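Local coordinates for protein DegQ (Legionella fallonii, PDB 3PV2) that probably degrades misfolded envelope proteins as a self-compartmentizing HtrA-family serine protease that assembles into 12-meric particles of trypsin-fold and PDZ domains, at residues I92-V97 with G203-A208; R112-R117 with I132-L137; D146-G151 with G175-L180; F263-T268 with G283-Q288. All coordinates share one frame; numbering follows the deposited sequence. Where two conformers were deposited one is given.

Overall arrangement
A protease that builds its own compartment divides its work among domains, and the four contacts sample that division. Contact 1 joins the two barrels of the trypsin fold at the probable catalytic serine and histidine. Contact 2 lies on the surface of the first barrel, its centre about 17 Å from that of contact 1, and contact 3 on the second barrel, about 20 Å from contact 1 centre to centre; both are nested in the chain loop that contact 1 closes. Contact 4 belongs to a PDZ domain, about 32 Å from contact 1 between centres but about 9 Å from contact 3 at the nearest atoms. Contacts 3 and 4 touch the same neighbouring subunit.

Contact 1 of 4, residues I92-V97 with G203-A208; sequences ITNDHV and GNSGGA
The backbones of 92-97 and 203-208 meet where T93 and G206 bring their CA atoms to 4.3 Å, the end of a strand lying against a type II turn that runs from N204 to G207. G206 takes a positive phi (97°) in this turn, and with no side chain there T93 OG1 can rest 3.9 Å from G206 CA, its hydroxyl being bonded to the carbonyl of S80. V97 CG2 stands 4.0 Å from the carbonyl oxygen S205 O, a loose van der Waals touch.

The functional pair is probably H96 and S205, which with D126 fit the His-Ser-Asp triad of trypsin-fold proteases. With chi1 80° the histidine ring sits between its backbone N and carbonyl carbon and presents an edge to the serine: S205 OG lies near the ring plane, 3.3 Å from H96 CE1 and 3.5 Å from H96 NE2. The serine hydroxyl is turned anti to its own backbone N (chi1 -165°), which carries it toward the imidazole. Behind the ring, D126 takes a hydrogen bond from H96 ND1.

S205 OG is hydrogen-bonded to the backbone nitrogen of A222 and lies beside the imidazole edge, near the ring plane, an arrangement consistent with the serine-histidine pair of a trypsin-fold active site.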
loop_
_atom_site.group_PDB
_atom_site.type_symbol
_atom_site.label_atom_id
_atom_site.label_comp_id
_atom_site.label_asym_id
_atom_site.label_seq_id
_atom_site.Cartn_x
_atom_site.Cartn_y
_atom_site.Cartn_z
ATOM N N ILE B 92 47.428 -13.949 16.375
ATOM C CA ILE B 92 46.280 -13.344 17.041
ATOM C C ILE B 92 45.316 -12.844 15.990
ATOM O O ILE B 92 45.714 -12.254 14.991
ATOM C CB ILE B 92 46.688 -12.124 17.930
ATOM C CG1 ILE B 92 47.553 -12.563 19.093
ATOM C CG2 ILE B 92 45.504 -11.487 18.556
ATOM C CD1 ILE B 92 46.996 -13.615 19.942
ATOM N N THR B 93 44.041 -12.991 16.248
ATOM C CA THR B 93 43.070 -12.352 15.403
ATOM C C THR B 93 41.881 -11.970 16.230
ATOM O O THR B 93 41.931 -12.087 17.457
ATOM C CB THR B 93 42.704 -13.241 14.225
ATOM O OG1 THR B 93 41.912 -12.454 13.304
ATOM C CG2 THR B 93 41.942 -14.547 14.692
ATOM N N ASN B 94 40.799 -11.470 15.631
ATOM C CA ASN B 94 39.607 -11.219 16.448
ATOM C C ASN B 94 38.777 -12.452 16.658
ATOM O O ASN B 94 38.676 -13.289 15.771
ATOM C CB ASN B 94 38.711 -10.269 15.752
ATOM C CG ASN B 94 39.325 -8.890 15.594
ATOM O OD1 ASN B 94 39.828 -8.286 16.573
ATOM N ND2 ASN B 94 39.217 -8.344 14.401
ATOM N N ASP B 95 38.081 -12.546 17.785
ATOM C CA ASP B 95 37.110 -13.650 17.943
ATOM C C ASP B 95 36.000 -13.617 16.889
ATOM O O ASP B 95 35.611 -14.661 16.364
ATOM C CB ASP B 95 36.516 -13.688 19.377
ATOM C CG ASP B 95 35.892 -15.039 19.728
ATOM O OD1 ASP B 95 34.704 -15.043 20.081
ATOM O OD2 ASP B 95 36.578 -16.105 19.663
ATOM N N HIS B 96 35.463 -12.430 16.592
ATOM C CA HIS B 96 34.381 -12.337 15.599
ATOM C C HIS B 96 34.810 -12.829 14.219
ATOM O O HIS B 96 33.981 -13.327 13.485
ATOM C CB HIS B 96 33.751 -10.956 15.535
ATOM C CG HIS B 96 34.533 -9.949 14.747
ATOM N ND1 HIS B 96 35.259 -8.954 15.348
ATOM C CD2 HIS B 96 34.651 -9.744 13.410
ATOM C CE1 HIS B 96 35.820 -8.196 14.417
ATOM N NE2 HIS B 96 35.478 -8.667 13.231
ATOM N N VAL B 97 36.098 -12.750 13.890
ATOM C CA VAL B 97 36.580 -13.275 12.605
ATOM C C VAL B 97 36.395 -14.795 12.529
ATOM O O VAL B 97 35.987 -15.345 11.489
ATOM C CB VAL B 97 38.055 -12.818 12.362
ATOM C CG1 VAL B 97 38.744 -13.544 11.213
ATOM C CG2 VAL B 97 38.094 -11.312 12.106
ATOM N N GLY B 203 38.214 -5.881 6.199
ATOM C CA GLY B 203 39.397 -6.424 5.588
ATOM C C GLY B 203 40.501 -6.651 6.585
ATOM O O GLY B 203 41.131 -7.748 6.661
ATOM N N ASN B 204 40.691 -5.608 7.374
ATOM C CA ASN B 204 41.885 -5.404 8.181
ATOM C C ASN B 204 41.721 -5.595 9.707
ATOM O O ASN B 204 42.673 -5.425 10.493
ATOM C CB ASN B 204 42.479 -4.050 7.852
ATOM C CG ASN B 204 42.944 -3.950 6.396
ATOM O OD1 ASN B 204 44.148 -3.968 6.145
ATOM N ND2 ASN B 204 41.998 -3.819 5.428
ATOM N N SER B 205 40.520 -5.980 10.091
ATOM C CA SER B 205 40.229 -6.346 11.424
ATOM C C SER B 205 40.981 -7.627 11.796
ATOM O O SER B 205 40.924 -8.637 11.048
ATOM C CB SER B 205 38.746 -6.631 11.500
ATOM O OG SER B 205 38.279 -6.672 12.835
ATOM N N GLY B 206 41.659 -7.583 12.938
ATOM C CA GLY B 206 42.498 -8.644 13.399
ATOM C C GLY B 206 43.949 -8.366 13.046
ATOM O O GLY B 206 44.845 -9.123 13.454
ATOM N N GLY B 207 44.184 -7.338 12.241
ATOM C CA GLY B 207 45.556 -7.010 11.825
ATOM C C GLY B 207 46.196 -6.111 12.875
ATOM O O GLY B 207 45.656 -5.958 13.973
ATOM N N ALA B 208 47.288 -5.480 12.505
ATOM C CA ALA B 208 48.231 -4.844 13.405
ATOM C C ALA B 208 48.010 -3.331 13.366
ATOM O O ALA B 208 47.839 -2.754 12.315
ATOM C CB ALA B 208 49.642 -5.157 12.919
#

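Contact 2 of 4, residues R112-R117 with I132-L137; sequences RRLKAR and IDAKNL
R112 grips the carbonyl of K135 with both terminal nitrogens, end-on. NH1 reaches K135 O at 2.9 Å (N-H...O 149°) and NH2 reaches the same oxygen at 3.1 Å, with the acceptor close to the guanidinium plane. A weak third bond joins R112 NH2 to N136 O, so a single arginine end ties down two consecutive carbonyls of a chain without regular structure. The side chain bends at chi3 (-95°) to bring its end there, and D110 forms a salt bridge with the same NH2, which probably helps to fix the rotation of the group.

Farther along, water replaces direct pairing. One molecule donates to K115 O at 2.7 Å and accepts from D133 N, while a second links R117 NE to D133 OD1, whose charged groups do not meet directly. These bridges mark the place where two neighbouring strands of the first six-stranded barrel of the trypsin fold, 113-122 and 127-131, part company: R117 still pairs with K131 through the backbone, but the chain beyond swings off into the long linker toward the second barrel.

The apolar layer lies between these polar ends. L114 and I132 cross at about a right angle, CD1 to CD1 3.8 Å, and L114 CD1 lies equally near A134 CB. I132 CG2 turns the other way to A116 CB at 3.9 Å, while V106 of strand 101-107 lies against both residues. At the subunit boundary, R113 NE donates to the carbonyl of R401 of a second subunit, and E270 of a third packs on R112.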
loop_
_atom_site.group_PDB
_atom_site.type_symbol
_atom_site.label_atom_id
_atom_site.label_comp_id
_atom_site.label_asym_id
_atom_site.label_seq_id
_atom_site.Cartn_x
_atom_site.Cartn_y
_atom_site.Cartn_z
ATOM N N ARG B 112 52.262 -19.245 1.185
ATOM C CA ARG B 112 51.839 -20.546 1.706
ATOM C C ARG B 112 50.440 -20.418 2.321
ATOM O O ARG B 112 50.181 -19.410 2.974
ATOM C CB ARG B 112 52.809 -21.015 2.776
ATOM C CG ARG B 112 54.243 -21.183 2.320
ATOM C CD ARG B 112 55.147 -21.649 3.469
ATOM N NE ARG B 112 55.816 -20.527 4.131
ATOM C CZ ARG B 112 56.392 -20.569 5.334
ATOM N NH1 ARG B 112 56.407 -21.693 6.044
ATOM N NH2 ARG B 112 56.967 -19.472 5.837
ATOM N N ARG B 113 49.557 -21.399 2.086
ATOM C CA ARG B 113 48.213 -21.443 2.682
ATOM C C ARG B 113 48.218 -22.538 3.738
ATOM O O ARG B 113 48.387 -23.710 3.394
ATOM C CB ARG B 113 47.109 -21.740 1.662
ATOM C CG ARG B 113 46.944 -20.757 0.519
ATOM C CD ARG B 113 45.673 -19.901 0.658
ATOM N NE ARG B 113 44.439 -20.640 0.415
ATOM C CZ ARG B 113 43.222 -20.348 0.903
ATOM N NH1 ARG B 113 42.995 -19.306 1.715
ATOM N NH2 ARG B 113 42.199 -21.151 0.591
ATOM N N LEU B 114 48.078 -22.177 5.014
ATOM C CA LEU B 114 48.210 -23.146 6.118
ATOM C C LEU B 114 46.908 -23.399 6.838
ATOM O O LEU B 114 46.124 -22.466 7.101
ATOM C CB LEU B 114 49.248 -22.671 7.126
ATOM C CG LEU B 114 50.618 -22.504 6.479
ATOM C CD1 LEU B 114 51.472 -21.587 7.295
ATOM C CD2 LEU B 114 51.307 -23.911 6.241
ATOM N N LYS B 115 46.664 -24.669 7.173
ATOM C CA LYS B 115 45.547 -25.036 8.022
ATOM C C LYS B 115 45.833 -24.518 9.442
ATOM O O LYS B 115 46.916 -24.690 9.962
ATOM C CB LYS B 115 45.437 -26.542 8.005
ATOM C CG LYS B 115 44.250 -27.146 8.705
ATOM C CD LYS B 115 44.124 -28.641 8.315
ATOM C CE LYS B 115 43.533 -29.431 9.454
ATOM N NZ LYS B 115 42.440 -28.624 10.118
ATOM N N ALA B 116 44.883 -23.847 10.078
ATOM C CA ALA B 116 45.175 -23.217 11.347
ATOM C C ALA B 116 44.347 -23.876 12.392
ATOM O O ALA B 116 43.202 -24.222 12.148
ATOM C CB ALA B 116 44.875 -21.753 11.298
ATOM N N ARG B 117 44.885 -23.967 13.583
ATOM C CA ARG B 117 44.112 -24.528 14.674
ATOM C C ARG B 117 43.678 -23.431 15.661
ATOM O O ARG B 117 44.459 -22.569 15.978
ATOM C CB ARG B 117 45.005 -25.558 15.336
ATOM C CG ARG B 117 44.352 -26.363 16.401
ATOM C CD ARG B 117 45.159 -27.737 16.589
ATOM N NE ARG B 117 46.477 -27.561 17.226
ATOM C CZ ARG B 117 46.670 -27.125 18.486
ATOM N NH1 ARG B 117 45.642 -26.796 19.286
ATOM N NH2 ARG B 117 47.914 -26.999 18.960
ATOM N N ILE B 132 49.617 -22.356 13.762
ATOM C CA ILE B 132 49.936 -22.911 12.450
ATOM C C ILE B 132 51.255 -23.634 12.662
ATOM O O ILE B 132 52.021 -23.268 13.553
ATOM C CB ILE B 132 50.070 -21.838 11.338
ATOM C CG1 ILE B 132 51.057 -20.739 11.754
ATOM C CG2 ILE B 132 48.728 -21.232 11.010
ATOM C CD1 ILE B 132 51.446 -19.772 10.609
ATOM N N ASP B 133 51.494 -24.697 11.921
ATOM C CA ASP B 133 52.757 -25.395 12.068
ATOM C C ASP B 133 53.548 -24.974 10.888
ATOM O O ASP B 133 53.358 -25.546 9.809
ATOM C CB ASP B 133 52.609 -26.918 12.015
ATOM C CG ASP B 133 51.544 -27.462 12.971
ATOM O OD1 ASP B 133 51.364 -26.966 14.133
ATOM O OD2 ASP B 133 50.876 -28.429 12.539
ATOM N N ALA B 134 54.414 -23.974 11.059
ATOM C CA ALA B 134 55.332 -23.611 9.980
ATOM C C ALA B 134 56.665 -23.101 10.487
ATOM O O ALA B 134 56.800 -22.707 11.645
ATOM C CB ALA B 134 54.697 -22.600 9.031
ATOM N N LYS B 135 57.632 -23.110 9.576
ATOM C CA LYS B 135 58.962 -22.578 9.793
ATOM C C LYS B 135 59.106 -21.334 8.942
ATOM O O LYS B 135 58.235 -21.032 8.145
ATOM C CB LYS B 135 60.028 -23.566 9.322
ATOM C CG LYS B 135 59.598 -25.048 9.229
ATOM C CD LYS B 135 58.889 -25.396 7.896
ATOM C CE LYS B 135 59.317 -26.787 7.370
ATOM N NZ LYS B 135 59.330 -27.882 8.403
ATOM N N ASN B 136 60.233 -20.648 9.075
ATOM C CA ASN B 136 60.503 -19.478 8.251
ATOM C C ASN B 136 59.390 -18.465 8.503
ATOM O O ASN B 136 58.866 -17.888 7.560
ATOM C CB ASN B 136 60.502 -19.881 6.770
ATOM C CG ASN B 136 61.373 -18.993 5.889
ATOM O OD1 ASN B 136 62.115 -19.510 5.066
ATOM N ND2 ASN B 136 61.273 -17.665 6.031
ATOM N N LEU B 137 59.018 -18.313 9.772
ATOM C CA LEU B 137 57.966 -17.417 10.199
ATOM C C LEU B 137 58.610 -16.180 10.794
ATOM O O LEU B 137 59.609 -16.278 11.493
ATOM C CB LEU B 137 57.047 -18.131 11.203
ATOM C CG LEU B 137 55.618 -18.510 10.762
ATOM C CD1 LEU B 137 55.441 -19.072 9.377
ATOM C CD2 LEU B 137 55.032 -19.443 11.783
HETATM O O HOH W 1 49.568 -25.184 10.037
HETATM O O HOH W 2 48.626 -27.478 15.675
#

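Contact 3 of 4, residues D146-G151 with G175-L180; sequences DKLEVG and GIVSAL
G151 meets V177 through a backbone hydrogen bond, G151 N to V177 O, 2.9 Å long with an N-H...O angle of 159° and the donor in the carbonyl plane. It lies where the loop before the second six-stranded barrel of the trypsin fold turns into strand 153-158, against the neighbouring strand 171-179. The same carbonyl oxygen also receives a CA-H...O contact from V150 CA at 3.5 Å. G151 adopts a positive phi (102°), and I176 CG2 lies 3.8 Å from G151 O.

Around this bond the side chains interleave with backbone. V150 lies along the strand backbone: CG1, anti to the backbone N, reaches the carbonyls of V177 and S178, whereas CG2 rests 3.9 Å from A179 CA. V177 answers from the strand, with CB 3.5 Å from E149 O, and touches L148 loosely through its CG2. L180 sends CD1 to within 3.3 Å of L148 O.

A second shell sets these positions. V177 pairs with D152 through the backbone and so carries the register on into the barrel, while S178 and A179 together face Q195 in a classic beta bulge. I194 of strand 194-196 packs against both L148 and V177. The outer side is subunit interface: a fourth copy of the protein puts M29 on V150 and F174 on I176, and S178 OG is hydrogen-bonded to the backbone oxygen of A172 of that subunit.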
loop_
_atom_site.group_PDB
_atom_site.type_symbol
_atom_site.label_atom_id
_atom_site.label_comp_id
_atom_site.label_asym_id
_atom_site.label_seq_id
_atom_site.Cartn_x
_atom_site.Cartn_y
_atom_site.Cartn_z
ATOM N N ASP B 146 50.734 0.984 27.007
ATOM C CA ASP B 146 50.533 1.961 28.082
ATOM C C ASP B 146 51.219 3.297 27.804
ATOM O O ASP B 146 50.822 4.302 28.393
ATOM C CB ASP B 146 50.984 1.436 29.446
ATOM C CG ASP B 146 50.048 0.351 30.011
ATOM O OD1 ASP B 146 48.820 0.381 29.733
ATOM O OD2 ASP B 146 50.553 -0.523 30.762
ATOM N N LYS B 147 52.245 3.296 26.945
ATOM C CA LYS B 147 53.048 4.512 26.614
ATOM C C LYS B 147 52.403 5.393 25.499
ATOM O O LYS B 147 52.810 6.555 25.238
ATOM C CB LYS B 147 54.470 4.066 26.209
ATOM C CG LYS B 147 55.616 4.241 27.255
ATOM C CD LYS B 147 55.387 3.478 28.537
ATOM C CE LYS B 147 56.721 3.149 29.283
ATOM N NZ LYS B 147 57.442 4.411 29.663
ATOM N N LEU B 148 51.358 4.861 24.876
ATOM C CA LEU B 148 50.632 5.565 23.830
ATOM C C LEU B 148 49.929 6.813 24.281
ATOM O O LEU B 148 49.138 6.741 25.216
ATOM C CB LEU B 148 49.530 4.706 23.271
ATOM C CG LEU B 148 49.880 3.553 22.341
ATOM C CD1 LEU B 148 48.503 3.018 21.932
ATOM C CD2 LEU B 148 50.673 4.057 21.131
ATOM N N GLU B 149 50.121 7.899 23.539
ATOM C CA GLU B 149 49.423 9.146 23.759
ATOM C C GLU B 149 48.605 9.559 22.530
ATOM O O GLU B 149 48.969 9.241 21.398
ATOM C CB GLU B 149 50.438 10.277 24.089
ATOM C CG GLU B 149 51.323 10.072 25.375
ATOM C CD GLU B 149 52.360 11.197 25.583
ATOM O OE1 GLU B 149 53.469 11.106 25.004
ATOM O OE2 GLU B 149 52.052 12.172 26.310
ATOM N N VAL B 150 47.512 10.285 22.782
ATOM C CA VAL B 150 46.746 10.954 21.764
ATOM C C VAL B 150 47.667 11.846 20.944
ATOM O O VAL B 150 48.384 12.664 21.487
ATOM C CB VAL B 150 45.619 11.781 22.435
ATOM C CG1 VAL B 150 44.893 12.761 21.475
ATOM C CG2 VAL B 150 44.651 10.837 23.086
ATOM N N GLY B 151 47.637 11.678 19.627
ATOM C CA GLY B 151 48.456 12.442 18.742
ATOM C C GLY B 151 49.678 11.696 18.219
ATOM O O GLY B 151 50.325 12.176 17.275
ATOM N N GLY B 175 47.091 7.303 10.408
ATOM C CA GLY B 175 46.472 8.372 11.174
ATOM C C GLY B 175 47.173 8.537 12.511
ATOM O O GLY B 175 48.376 8.200 12.652
ATOM N N ILE B 176 46.431 9.128 13.447
ATOM C CA ILE B 176 46.873 9.284 14.840
ATOM C C ILE B 176 46.010 8.542 15.843
ATOM O O ILE B 176 44.891 8.130 15.517
ATOM C CB ILE B 176 46.903 10.773 15.229
ATOM C CG1 ILE B 176 45.554 11.428 15.172
ATOM C CG2 ILE B 176 47.959 11.574 14.402
ATOM C CD1 ILE B 176 45.574 12.710 15.985
ATOM N N VAL B 177 46.546 8.282 17.027
ATOM C CA VAL B 177 45.760 7.833 18.153
ATOM C C VAL B 177 44.856 9.013 18.465
ATOM O O VAL B 177 45.321 10.143 18.688
ATOM C CB VAL B 177 46.696 7.552 19.327
ATOM C CG1 VAL B 177 45.906 7.209 20.586
ATOM C CG2 VAL B 177 47.579 6.447 19.026
ATOM N N SER B 178 43.546 8.819 18.364
ATOM C CA SER B 178 42.608 9.935 18.537
ATOM C C SER B 178 42.052 10.025 19.952
ATOM O O SER B 178 41.624 11.090 20.367
ATOM C CB SER B 178 41.395 9.696 17.668
ATOM O OG SER B 178 41.770 9.811 16.344
ATOM N N ALA B 179 41.964 8.884 20.627
ATOM C CA ALA B 179 41.444 8.826 22.039
ATOM C C ALA B 179 41.830 7.498 22.692
ATOM O O ALA B 179 42.088 6.510 21.980
ATOM C CB ALA B 179 39.930 8.983 22.067
ATOM N N LEU B 180 41.912 7.468 24.020
ATOM C CA LEU B 180 42.144 6.214 24.748
ATOM C C LEU B 180 40.920 5.888 25.593
ATOM O O LEU B 180 40.089 6.758 25.848
ATOM C CB LEU B 180 43.418 6.286 25.576
ATOM C CG LEU B 180 44.671 6.545 24.714
ATOM C CD1 LEU B 180 45.891 7.013 25.524
ATOM C CD2 LEU B 180 45.038 5.318 23.923
#

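Contact 4 of 4, residues F263-T268 with G283-Q288; sequences FVQHLT and GALVSQ
Backbone hydrogen bonds set the frame between F263-T268 and G283-Q288, whose strands 263-266 and 284-288 run antiparallel in a PDZ domain. Q265 and L285 form a hydrogen-bonded pair, Q265 N to L285 O 2.9 Å and L285 N to Q265 O 3.0 Å. At F263 the register slips by one residue in a beta bulge: its nitrogen donates to Q288 O at 3.2 Å, yet its oxygen takes the N-H of S287 at 2.9 Å. V264, in a non-hydrogen-bonded pair with V286, also points its CA at L285 O (3.2 Å), a CA-H...O contact.

Two waters extend the pairing. One bridges L267 N and G283 O; the other donates to V264 O and also bonds with S287 OG.

Side-chain packing differs on the two faces. V264 CG1 meets A284 CB and V286 CG2; V264 and V286 pack on I306, A284 on I314. On the other face Q265 and L285 run side by side, CG to CD2 3.7 Å, and Q288 lays its amide over one face of the F263 ring, CD 4.0 Å above the plane and offset toward the rim, the planes 33° apart.

Both glutamines have outside partners, Q288 OE1 N290 and Q265 OE1 the backbone N of Y447 of a fifth subunit. With main-chain bonds holding the two strands together, the pair thus contributes to the subunit interface as well as to the PDZ sheet.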
loop_
_atom_site.group_PDB
_atom_site.type_symbol
_atom_site.label_atom_id
_atom_site.label_comp_id
_atom_site.label_asym_id
_atom_site.label_seq_id
_atom_site.Cartn_x
_atom_site.Cartn_y
_atom_site.Cartn_z
ATOM N N PHE B 263 33.830 -1.825 42.680
ATOM C CA PHE B 263 33.701 -0.945 41.580
ATOM C C PHE B 263 34.709 0.163 41.737
ATOM O O PHE B 263 34.922 0.674 42.853
ATOM C CB PHE B 263 32.304 -0.351 41.622
ATOM C CG PHE B 263 31.207 -1.251 41.094
ATOM C CD1 PHE B 263 30.976 -2.521 41.648
ATOM C CD2 PHE B 263 30.311 -0.753 40.115
ATOM C CE1 PHE B 263 29.898 -3.330 41.194
ATOM C CE2 PHE B 263 29.233 -1.549 39.642
ATOM C CZ PHE B 263 29.023 -2.831 40.178
ATOM N N VAL B 264 35.292 0.611 40.629
ATOM C CA VAL B 264 36.167 1.726 40.650
ATOM C C VAL B 264 35.620 2.825 39.705
ATOM O O VAL B 264 34.735 2.579 38.908
ATOM C CB VAL B 264 37.567 1.352 40.314
ATOM C CG1 VAL B 264 38.179 0.501 41.435
ATOM C CG2 VAL B 264 37.629 0.704 38.927
ATOM N N GLN B 265 36.081 4.044 39.878
ATOM C CA GLN B 265 35.785 5.106 38.977
ATOM C C GLN B 265 37.092 5.889 38.782
ATOM O O GLN B 265 38.008 5.774 39.584
ATOM C CB GLN B 265 34.723 6.013 39.515
ATOM C CG GLN B 265 35.111 6.996 40.575
ATOM C CD GLN B 265 33.876 7.703 41.170
ATOM O OE1 GLN B 265 33.334 7.151 42.080
ATOM N NE2 GLN B 265 33.427 8.876 40.646
ATOM N N HIS B 266 37.099 6.686 37.735
ATOM C CA HIS B 266 38.235 7.537 37.354
ATOM C C HIS B 266 38.425 8.604 38.400
ATOM O O HIS B 266 37.448 9.261 38.835
ATOM C CB HIS B 266 37.977 8.183 35.954
ATOM C CG HIS B 266 39.138 8.982 35.431
ATOM N ND1 HIS B 266 40.310 8.396 34.974
ATOM C CD2 HIS B 266 39.308 10.329 35.297
ATOM C CE1 HIS B 266 41.157 9.357 34.601
ATOM N NE2 HIS B 266 40.575 10.533 34.789
ATOM N N LEU B 267 39.659 8.783 38.840
ATOM C CA LEU B 267 39.959 9.809 39.791
ATOM C C LEU B 267 40.391 10.977 38.952
ATOM O O LEU B 267 41.526 11.009 38.416
ATOM C CB LEU B 267 41.105 9.320 40.704
ATOM C CG LEU B 267 41.605 10.354 41.714
ATOM C CD1 LEU B 267 40.582 10.566 42.757
ATOM C CD2 LEU B 267 43.023 9.990 42.359
ATOM N N THR B 268 39.492 11.926 38.790
ATOM C CA THR B 268 39.766 13.179 38.152
ATOM C C THR B 268 40.553 14.130 39.108
ATOM O O THR B 268 40.503 13.987 40.306
ATOM C CB THR B 268 38.426 13.954 37.832
ATOM O OG1 THR B 268 37.739 14.294 39.056
ATOM C CG2 THR B 268 37.470 13.162 36.885
ATOM N N GLY B 283 45.458 7.201 40.381
ATOM C CA GLY B 283 45.050 5.909 40.831
ATOM C C GLY B 283 43.600 5.708 40.482
ATOM O O GLY B 283 43.069 6.501 39.719
ATOM N N ALA B 284 43.029 4.611 40.985
ATOM C CA ALA B 284 41.636 4.235 40.774
ATOM C C ALA B 284 40.847 4.459 42.068
ATOM O O ALA B 284 41.225 3.922 43.094
ATOM C CB ALA B 284 41.532 2.750 40.354
ATOM N N LEU B 285 39.755 5.191 42.014
ATOM C CA LEU B 285 38.983 5.482 43.206
ATOM C C LEU B 285 38.005 4.372 43.422
ATOM O O LEU B 285 37.261 4.021 42.530
ATOM C CB LEU B 285 38.252 6.765 42.990
ATOM C CG LEU B 285 37.169 7.219 43.957
ATOM C CD1 LEU B 285 37.729 7.252 45.351
ATOM C CD2 LEU B 285 36.630 8.605 43.585
ATOM N N VAL B 286 38.006 3.790 44.608
ATOM C CA VAL B 286 37.065 2.722 44.881
ATOM C C VAL B 286 35.714 3.334 45.287
ATOM O O VAL B 286 35.588 4.099 46.281
ATOM C CB VAL B 286 37.557 1.853 45.988
ATOM C CG1 VAL B 286 36.454 0.833 46.355
ATOM C CG2 VAL B 286 38.782 1.108 45.590
ATOM N N SER B 287 34.665 3.054 44.512
ATOM C CA SER B 287 33.328 3.637 44.863
ATOM C C SER B 287 32.399 2.732 45.619
ATOM O O SER B 287 31.387 3.175 46.128
ATOM C CB SER B 287 32.601 4.055 43.590
ATOM O OG SER B 287 32.600 3.037 42.601
ATOM N N GLN B 288 32.707 1.446 45.644
ATOM C CA GLN B 288 31.933 0.500 46.430
ATOM C C GLN B 288 32.684 -0.775 46.612
ATOM O O GLN B 288 33.382 -1.144 45.755
ATOM C CB GLN B 288 30.598 0.249 45.744
ATOM C CG GLN B 288 30.140 -1.126 45.458
ATOM C CD GLN B 288 28.772 -1.204 44.707
ATOM O OE1 GLN B 288 28.360 -2.296 44.343
ATOM N NE2 GLN B 288 28.063 -0.085 44.530
HETATM O O HOH W 3 31.914 2.216 39.716
HETATM O O HOH W 4 41.678 7.119 37.520
#